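Side-chain contacts in O-ureido-L-serine synthase (Streptomyces lavendulae, PDB 3X44), which uses pyridoxal 5'-phosphate to add hydroxyurea to O-acetyl-L-serine, giving O-ureido-L-serine for biosynthesis of the antibiotic D-cycloserine: residues E68-S71 with G72-I76; R153-T156 with A157-L161; H279-E282 with G283-L286. The protein carries 1 engineered substitution. All blocks are in the same frame, centred on the assembly; numbering follows the deposited sequence.

Overall arrangement
From the N terminus, contact 1 comes first, where strand 65-70 of the four-stranded parallel sheet turns into helix 73-85 and holds the O-ureido-L-serine part of the cofactor-product aldimine PUS and, through Asn73, its pyridine O3. Contact 2 follows within helix 147-164, which packs against strands 28-33 and 285-290 of the second sheet. Contact 3 is last: residues 279-286 contain the turn (281-284) that leads from helix 264-278 into strand 285-290. Each contact is local, so the three run in series and none nests or crosses. Contacts 1 and 3 lie on opposite sides of the chain's centre, their own centres about 36 Å apart; contacts 2 and 3 approach to about 9 Å between nearest atoms.

Contact 1. Residues E68-S71 with G72-I76; sequences ECTS and GNVGI. With PUS ((E)-O-(carbamoylamino)-N-({3-hydroxy-2-methyl-5-[(phosphonooxy)methyl]pyridin-4-yl}methylidene)-L-serine), chain C.
Thr70 OG1 carries the hydrogen bonding between residues 68-71 and 72-76. It accepts from Gly72 N at 2.8 Å, with an N-H...O angle of 158°, and from Gly75 N at 3.1 Å along a more bent path. Its own proton goes to the carboxylate oxygen OT of the bound PUS, 2.6 Å from OG1. The hydroxyl reaches these partners because OG1 stands anti to the backbone N (chi1 174°), while Thr70 CG2 rests against Gly75 CA at 3.6 Å.

The site is a strand-turn-helix element of the beta-alpha-beta unit 65-94: strand 65-70 gives way to a turn, with Gly72 at the N-cap of helix 73-85, whose first turn faces the ligand. The same carboxylate is gripped by backbone amides, Ser71 N on OT and Val74 N on O, the latter at 2.8 Å and nearly straight (165°). A partial positive charge at the helix start would probably favour this anion.

Further polar contacts reach along PUS. Ser71 OG donates to the ligand oxygen OG that links the serine CB to the ureido nitrogen, and Asn73 ND2 to PUS O3 at 2.8 Å. One water joins Ser71 OG, Asn73 N, and PUS O and O3. Asp292 and Arg296 also bind the Asn73 amide.

In van der Waals contact, Val74 CG1 meets Glu68 CG at 4.0 Å and Val74 CG2 lies against the PUS carboxylate carbon; the Glu68 carboxylate turns to Arg139 and Gln142.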
loop_
_atom_site.group_PDB
_atom_site.type_symbol
_atom_site.label_atom_id
_atom_site.label_comp_id
_atom_site.label_asym_id
_atom_site.label_seq_id
_atom_site.Cartn_x
_atom_site.Cartn_y
_atom_site.Cartn_z
ATOM N N GLU A 68 0.501 -33.022 -6.471
ATOM C CA GLU A 68 -0.523 -32.790 -5.460
ATOM C C GLU A 68 -1.930 -33.124 -5.951
ATOM O O GLU A 68 -2.252 -32.938 -7.127
ATOM C CB GLU A 68 -0.477 -31.328 -5.021
ATOM C CG GLU A 68 -1.564 -30.951 -4.033
ATOM C CD GLU A 68 -1.359 -31.612 -2.691
ATOM O OE1 GLU A 68 -1.537 -32.846 -2.601
ATOM O OE2 GLU A 68 -1.013 -30.897 -1.729
ATOM N N CYS A 69 -2.757 -33.646 -5.051
ATOM C CA CYS A 69 -4.149 -33.952 -5.384
ATOM C C CYS A 69 -4.874 -32.664 -5.029
ATOM O O CYS A 69 -4.747 -32.167 -3.911
ATOM C CB CYS A 69 -4.699 -35.098 -4.532
ATOM S SG CYS A 69 -6.497 -35.222 -4.631
ATOM N N THR A 70 -5.632 -32.122 -5.969
ATOM C CA THR A 70 -6.300 -30.852 -5.726
ATOM C C THR A 70 -7.720 -30.803 -6.278
ATOM O O THR A 70 -8.071 -31.591 -7.155
ATOM C CB THR A 70 -5.475 -29.719 -6.385
ATOM O OG1 THR A 70 -6.172 -28.479 -6.280
ATOM C CG2 THR A 70 -5.257 -30.030 -7.864
ATOM N N SER A 71 -8.530 -29.886 -5.752
ATOM C CA SER A 71 -9.894 -29.697 -6.250
ATOM C C SER A 71 -9.802 -28.664 -7.373
ATOM O O SER A 71 -10.814 -28.284 -7.969
ATOM C CB SER A 71 -10.834 -29.180 -5.147
ATOM O OG SER A 71 -10.412 -27.930 -4.624
ATOM N N GLY A 72 -8.584 -28.203 -7.646
ATOM C CA GLY A 72 -8.385 -27.229 -8.711
ATOM C C GLY A 72 -7.482 -26.040 -8.413
ATOM O O GLY A 72 -6.407 -25.910 -8.989
ATOM N N ASN A 73 -7.911 -25.172 -7.505
ATOM C CA ASN A 73 -7.145 -23.974 -7.168
ATOM C C ASN A 73 -5.718 -24.239 -6.705
ATOM O O ASN A 73 -4.789 -23.543 -7.114
ATOM C CB ASN A 73 -7.899 -23.141 -6.125
ATOM C CG ASN A 73 -9.040 -22.332 -6.737
ATOM O OD1 ASN A 73 -8.958 -21.910 -7.891
ATOM N ND2 ASN A 73 -10.103 -22.111 -5.966
ATOM N N VAL A 74 -5.513 -25.238 -5.863
ATOM C CA VAL A 74 -4.146 -25.486 -5.434
ATOM C C VAL A 74 -3.314 -25.927 -6.637
ATOM O O VAL A 74 -2.149 -25.558 -6.761
ATOM C CB VAL A 74 -4.093 -26.529 -4.305
ATOM C CG1 VAL A 74 -2.697 -27.110 -4.184
ATOM C CG2 VAL A 74 -4.479 -25.852 -2.995
ATOM N N GLY A 75 -3.922 -26.698 -7.532
ATOM C CA GLY A 75 -3.220 -27.130 -8.729
ATOM C C GLY A 75 -2.837 -25.925 -9.579
ATOM O O GLY A 75 -1.724 -25.845 -10.094
ATOM N N ILE A 76 -3.762 -24.980 -9.722
ATOM C CA ILE A 76 -3.508 -23.777 -10.502
ATOM C C ILE A 76 -2.358 -22.970 -9.890
ATOM O O ILE A 76 -1.428 -22.564 -10.587
ATOM C CB ILE A 76 -4.776 -22.887 -10.572
ATOM C CG1 ILE A 76 -5.827 -23.557 -11.453
ATOM C CG2 ILE A 76 -4.437 -21.523 -11.143
ATOM C CD1 ILE A 76 -7.220 -22.951 -11.321
HETATM N N PUS C . -8.943 -25.694 -2.387
HETATM C CA PUS C . -7.860 -26.749 -2.243
HETATM C CB PUS C . -8.366 -27.988 -1.422
HETATM O OG PUS C . -9.552 -28.603 -2.100
HETATM N ND PUS C . -9.597 -30.031 -1.878
HETATM C CE PUS C . -10.692 -30.585 -1.313
HETATM N NZ2 PUS C . -11.549 -29.824 -0.608
HETATM O OZ1 PUS C . -10.900 -31.750 -1.435
HETATM C C PUS C . -7.425 -27.207 -3.652
HETATM O O PUS C . -7.628 -26.490 -4.592
HETATM O OT PUS C . -6.883 -28.275 -3.807
HETATM C C2 PUS C . -12.244 -22.741 -2.783
HETATM C C3 PUS C . -11.063 -23.621 -2.721
HETATM C C4 PUS C . -10.606 -24.103 -1.413
HETATM C C5 PUS C . -11.324 -23.668 -0.209
HETATM C C6 PUS C . -12.485 -22.780 -0.372
HETATM C C2A PUS C . -12.767 -22.262 -4.108
HETATM C C4A PUS C . -9.523 -25.153 -1.303
HETATM C C5A PUS C . -10.898 -24.122 1.178
HETATM N N1 PUS C . -12.890 -22.368 -1.623
HETATM O O3 PUS C . -10.384 -23.922 -3.845
HETATM O O1P PUS C . -8.198 -25.324 1.933
HETATM O O2P PUS C . -7.884 -23.345 3.187
HETATM O O3P PUS C . -9.752 -24.744 3.638
HETATM O O4P PUS C . -9.664 -23.444 1.590
HETATM P P PUS C . -8.875 -24.222 2.589
HETATM O O HOH W 1 -10.541 -25.607 -5.781
#

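Contact 2. Residues R153-T156 with A157-L161; sequences RETT and ASEIL
Glu159 lies back along the helix over Thr155, one turn earlier, and its chain can be followed outward against a single carbonyl. Glu159 CB is 3.6 Å from Thr155 O. Glu159 CG comes closer, 3.2 Å from Thr155 O, since chi1 of -65° places it beside the backbone N, on the side of the preceding turn. CD then passes Thr155 O. At the tip, Glu159 OE2 lies 3.3 Å from Thr155 O, two acceptors with no hydrogen bond between them, and 3.7 Å from Thr155 CB. The carboxylate is satisfied elsewhere: OE1 pairs with Lys32 and Arg45 and accepts from Thr14 N, while OE2 accepts from Arg13 N. Thr155 O itself receives Glu159 N at 2.9 Å, with a C=O...N angle of 170°, nearly in line with the carbonyl.

Ser158 bonds in a different way. Its OG donates to Glu154 O at 2.9 Å, from well above the carbonyl plane, 67° out of it. The hydroxyl is turned back toward the preceding turn, as is common for serine inside a helix. A water donates both to Ser158 OG and to Arg153 O, so it bridges the serine hydroxyl and the Arg153 carbonyl, where the helix has a wider pi-type turn at 153-156. Near that carbonyl, Ala157 CB sits 3.4 Å from Arg153 O.

On another side of the helix, Ile160 CG1 passes Thr156 O at 3.2 Å. Ile160 and Thr156 pack on Val185 of helix 180-192 and on strands 28-33 and 285-290, while Ser158 meets Ser158 of the second subunit, so helix 147-164 lies between the sheet core and a subunit interface.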
loop_
_atom_site.group_PDB
_atom_site.type_symbol
_atom_site.label_atom_id
_atom_site.label_comp_id
_atom_site.label_asym_id
_atom_site.label_seq_id
_atom_site.Cartn_x
_atom_site.Cartn_y
_atom_site.Cartn_z
ATOM N N ARG A 153 -1.774 -17.812 9.292
ATOM C CA ARG A 153 -1.635 -17.144 10.578
ATOM C C ARG A 153 -0.831 -15.866 10.366
ATOM O O ARG A 153 -1.106 -14.829 10.963
ATOM C CB ARG A 153 -0.860 -18.018 11.566
ATOM C CG ARG A 153 -1.581 -19.238 12.079
ATOM C CD ARG A 153 -0.711 -19.932 13.126
ATOM N NE ARG A 153 -1.113 -21.317 13.349
ATOM C CZ ARG A 153 -0.504 -22.369 12.810
ATOM N NH1 ARG A 153 0.540 -22.195 12.010
ATOM N NH2 ARG A 153 -0.938 -23.596 13.073
ATOM N N GLU A 154 0.169 -15.954 9.500
ATOM C CA GLU A 154 1.064 -14.830 9.266
ATOM C C GLU A 154 0.626 -13.779 8.258
ATOM O O GLU A 154 1.054 -12.629 8.353
ATOM C CB GLU A 154 2.456 -15.360 8.898
ATOM C CG GLU A 154 3.086 -16.200 10.000
ATOM C CD GLU A 154 4.111 -17.197 9.493
ATOM O OE1 GLU A 154 5.038 -16.789 8.767
ATOM O OE2 GLU A 154 3.996 -18.393 9.832
ATOM N N THR A 155 -0.207 -14.155 7.293
ATOM C CA THR A 155 -0.651 -13.179 6.310
ATOM C C THR A 155 -2.151 -12.923 6.352
ATOM O O THR A 155 -2.582 -11.834 6.713
ATOM C CB THR A 155 -0.238 -13.596 4.879
ATOM O OG1 THR A 155 -0.826 -14.859 4.549
ATOM C CG2 THR A 155 1.277 -13.714 4.785
ATOM N N THR A 156 -2.941 -13.927 5.984
ATOM C CA THR A 156 -4.394 -13.800 5.964
ATOM C C THR A 156 -4.965 -13.244 7.260
ATOM O O THR A 156 -5.804 -12.346 7.239
ATOM C CB THR A 156 -5.066 -15.152 5.706
ATOM O OG1 THR A 156 -4.368 -15.831 4.656
ATOM C CG2 THR A 156 -6.528 -14.944 5.312
ATOM N N ALA A 157 -4.522 -13.805 8.379
ATOM C CA ALA A 157 -4.970 -13.363 9.694
ATOM C C ALA A 157 -4.447 -11.962 10.031
ATOM O O ALA A 157 -5.146 -11.158 10.651
ATOM C CB ALA A 157 -4.503 -14.361 10.767
ATOM N N SER A 158 -3.213 -11.674 9.630
ATOM C CA SER A 158 -2.611 -10.370 9.914
ATOM C C SER A 158 -3.312 -9.245 9.165
ATOM O O SER A 158 -3.440 -8.133 9.681
ATOM C CB SER A 158 -1.121 -10.371 9.553
ATOM O OG SER A 158 -0.375 -11.175 10.456
ATOM N N GLU A 159 -3.744 -9.532 7.942
ATOM C CA GLU A 159 -4.436 -8.544 7.116
ATOM C C GLU A 159 -5.815 -8.263 7.714
ATOM O O GLU A 159 -6.265 -7.114 7.770
ATOM C CB GLU A 159 -4.600 -9.076 5.685
ATOM C CG GLU A 159 -3.285 -9.287 4.949
ATOM C CD GLU A 159 -3.403 -10.291 3.819
ATOM O OE1 GLU A 159 -4.495 -10.390 3.219
ATOM O OE2 GLU A 159 -2.404 -10.979 3.535
ATOM N N ILE A 160 -6.478 -9.327 8.160
ATOM C CA ILE A 160 -7.804 -9.209 8.757
ATOM C C ILE A 160 -7.737 -8.394 10.049
ATOM O O ILE A 160 -8.499 -7.449 10.235
ATOM C CB ILE A 160 -8.403 -10.610 9.049
ATOM C CG1 ILE A 160 -8.816 -11.278 7.731
ATOM C CG2 ILE A 160 -9.606 -10.488 10.000
ATOM C CD1 ILE A 160 -9.184 -12.767 7.853
ATOM N N LEU A 161 -6.811 -8.751 10.937
ATOM C CA LEU A 161 -6.670 -8.049 12.205
ATOM C C LEU A 161 -6.258 -6.592 12.041
ATOM O O LEU A 161 -6.735 -5.722 12.779
ATOM C CB LEU A 161 -5.665 -8.770 13.098
ATOM C CG LEU A 161 -6.155 -10.106 13.667
ATOM C CD1 LEU A 161 -4.970 -10.902 14.208
ATOM C CD2 LEU A 161 -7.182 -9.838 14.769
HETATM O O HOH W 2 -1.518 -12.696 12.832
#

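Contact 3. Residues H279-E282 with G283-L286; sequences HAPE and GTVL
A type II beta turn from Pro281 to Thr284 brings the chain from the end of helix 264-278 into strand 285-290, and Thr284 closes it twice on the carbonyl of Pro281. The backbone bond that defines the turn runs from Thr284 N to Pro281 O at 3.2 Å, with an N-H...O angle of 152°. Thr284 OG1 donates to Pro281 O at 2.6 Å, tilted 23° from the carbonyl plane. Because Pro281 O accepts from both Thr284 N and Thr284 OG1, this one acceptor ties the turn through backbone and side chain alike.

The hydroxyl owes its position to a chi1 of -66°, which sets OG1 beside the backbone N of Thr284 and hence next to the amide that shares its acceptor. Glu282 and Gly283 occupy the two corners. Gly283 has positive phi, where a beta carbon would collide with Glu282 O, consistent with glycine at the third position of a type II turn.

The turn lies at the surface, far from the cofactor site. Thr284 is nevertheless buried, packing beside Arg168, Asp170 and His171, and backbone bonds to Ser28 and His26 join this region to the start of strand 28-33 and the loop before it. Van der Waals contacts complete the closure. Ala280 CB makes an apolar contact with Thr284 CG2 at 3.9 Å, and the Pro281 ring crosses the threonine side chain at an angle, with Pro281 CG 3.4 Å from Thr284 OG1.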
loop_
_atom_site.group_PDB
_atom_site.type_symbol
_atom_site.label_atom_id
_atom_site.label_comp_id
_atom_site.label_asym_id
_atom_site.label_seq_id
_atom_site.Cartn_x
_atom_site.Cartn_y
_atom_site.Cartn_z
ATOM N N HIS A 279 -30.881 -12.481 11.804
ATOM C CA HIS A 279 -31.369 -12.506 13.180
ATOM C C HIS A 279 -30.356 -11.998 14.209
ATOM O O HIS A 279 -30.452 -12.330 15.394
ATOM C CB HIS A 279 -31.803 -13.929 13.565
ATOM C CG HIS A 279 -32.344 -14.735 12.423
ATOM N ND1 HIS A 279 -32.051 -16.070 12.252
ATOM C CD2 HIS A 279 -33.164 -14.396 11.399
ATOM C CE1 HIS A 279 -32.663 -16.520 11.171
ATOM N NE2 HIS A 279 -33.346 -15.524 10.635
ATOM N N ALA A 280 -29.398 -11.189 13.765
ATOM C CA ALA A 280 -28.375 -10.654 14.668
ATOM C C ALA A 280 -28.720 -9.258 15.191
ATOM O O ALA A 280 -29.483 -8.524 14.568
ATOM C CB ALA A 280 -27.021 -10.619 13.957
ATOM N N PRO A 281 -28.173 -8.881 16.358
ATOM C CA PRO A 281 -28.448 -7.554 16.924
ATOM C C PRO A 281 -27.904 -6.434 16.049
ATOM O O PRO A 281 -26.950 -6.626 15.297
ATOM C CB PRO A 281 -27.763 -7.589 18.289
ATOM C CG PRO A 281 -26.738 -8.664 18.180
ATOM C CD PRO A 281 -27.296 -9.683 17.229
ATOM N N GLU A 282 -28.514 -5.260 16.153
ATOM C CA GLU A 282 -28.088 -4.107 15.373
ATOM C C GLU A 282 -26.614 -3.790 15.626
ATOM O O GLU A 282 -26.133 -3.913 16.749
ATOM C CB GLU A 282 -28.947 -2.892 15.731
ATOM C CG GLU A 282 -30.419 -3.220 15.951
ATOM C CD GLU A 282 -31.343 -2.096 15.510
ATOM O OE1 GLU A 282 -32.459 -2.393 15.029
ATOM O OE2 GLU A 282 -30.951 -0.916 15.646
ATOM N N GLY A 283 -25.907 -3.385 14.576
ATOM C CA GLY A 283 -24.495 -3.058 14.705
ATOM C C GLY A 283 -23.556 -4.225 14.437
ATOM O O GLY A 283 -22.354 -4.034 14.258
ATOM N N THR A 284 -24.108 -5.432 14.404
ATOM C CA THR A 284 -23.324 -6.643 14.169
ATOM C C THR A 284 -22.506 -6.559 12.880
ATOM O O THR A 284 -23.045 -6.254 11.814
ATOM C CB THR A 284 -24.245 -7.881 14.100
ATOM O OG1 THR A 284 -24.853 -8.095 15.381
ATOM C CG2 THR A 284 -23.459 -9.127 13.704
ATOM N N VAL A 285 -21.206 -6.820 12.992
ATOM C CA VAL A 285 -20.302 -6.790 11.842
ATOM C C VAL A 285 -19.775 -8.196 11.539
ATOM O O VAL A 285 -19.286 -8.893 12.433
ATOM C CB VAL A 285 -19.097 -5.859 12.088
ATOM C CG1 VAL A 285 -18.217 -5.828 10.846
ATOM C CG2 VAL A 285 -19.579 -4.453 12.429
ATOM N N LEU A 286 -19.875 -8.603 10.277
ATOM C CA LEU A 286 -19.426 -9.925 9.864
ATOM C C LEU A 286 -18.452 -9.873 8.701
ATOM O O LEU A 286 -18.550 -9.000 7.845
ATOM C CB LEU A 286 -20.628 -10.778 9.457
ATOM C CG LEU A 286 -21.758 -10.895 10.478
ATOM C CD1 LEU A 286 -22.829 -9.830 10.207
ATOM C CD2 LEU A 286 -22.353 -12.292 10.388
#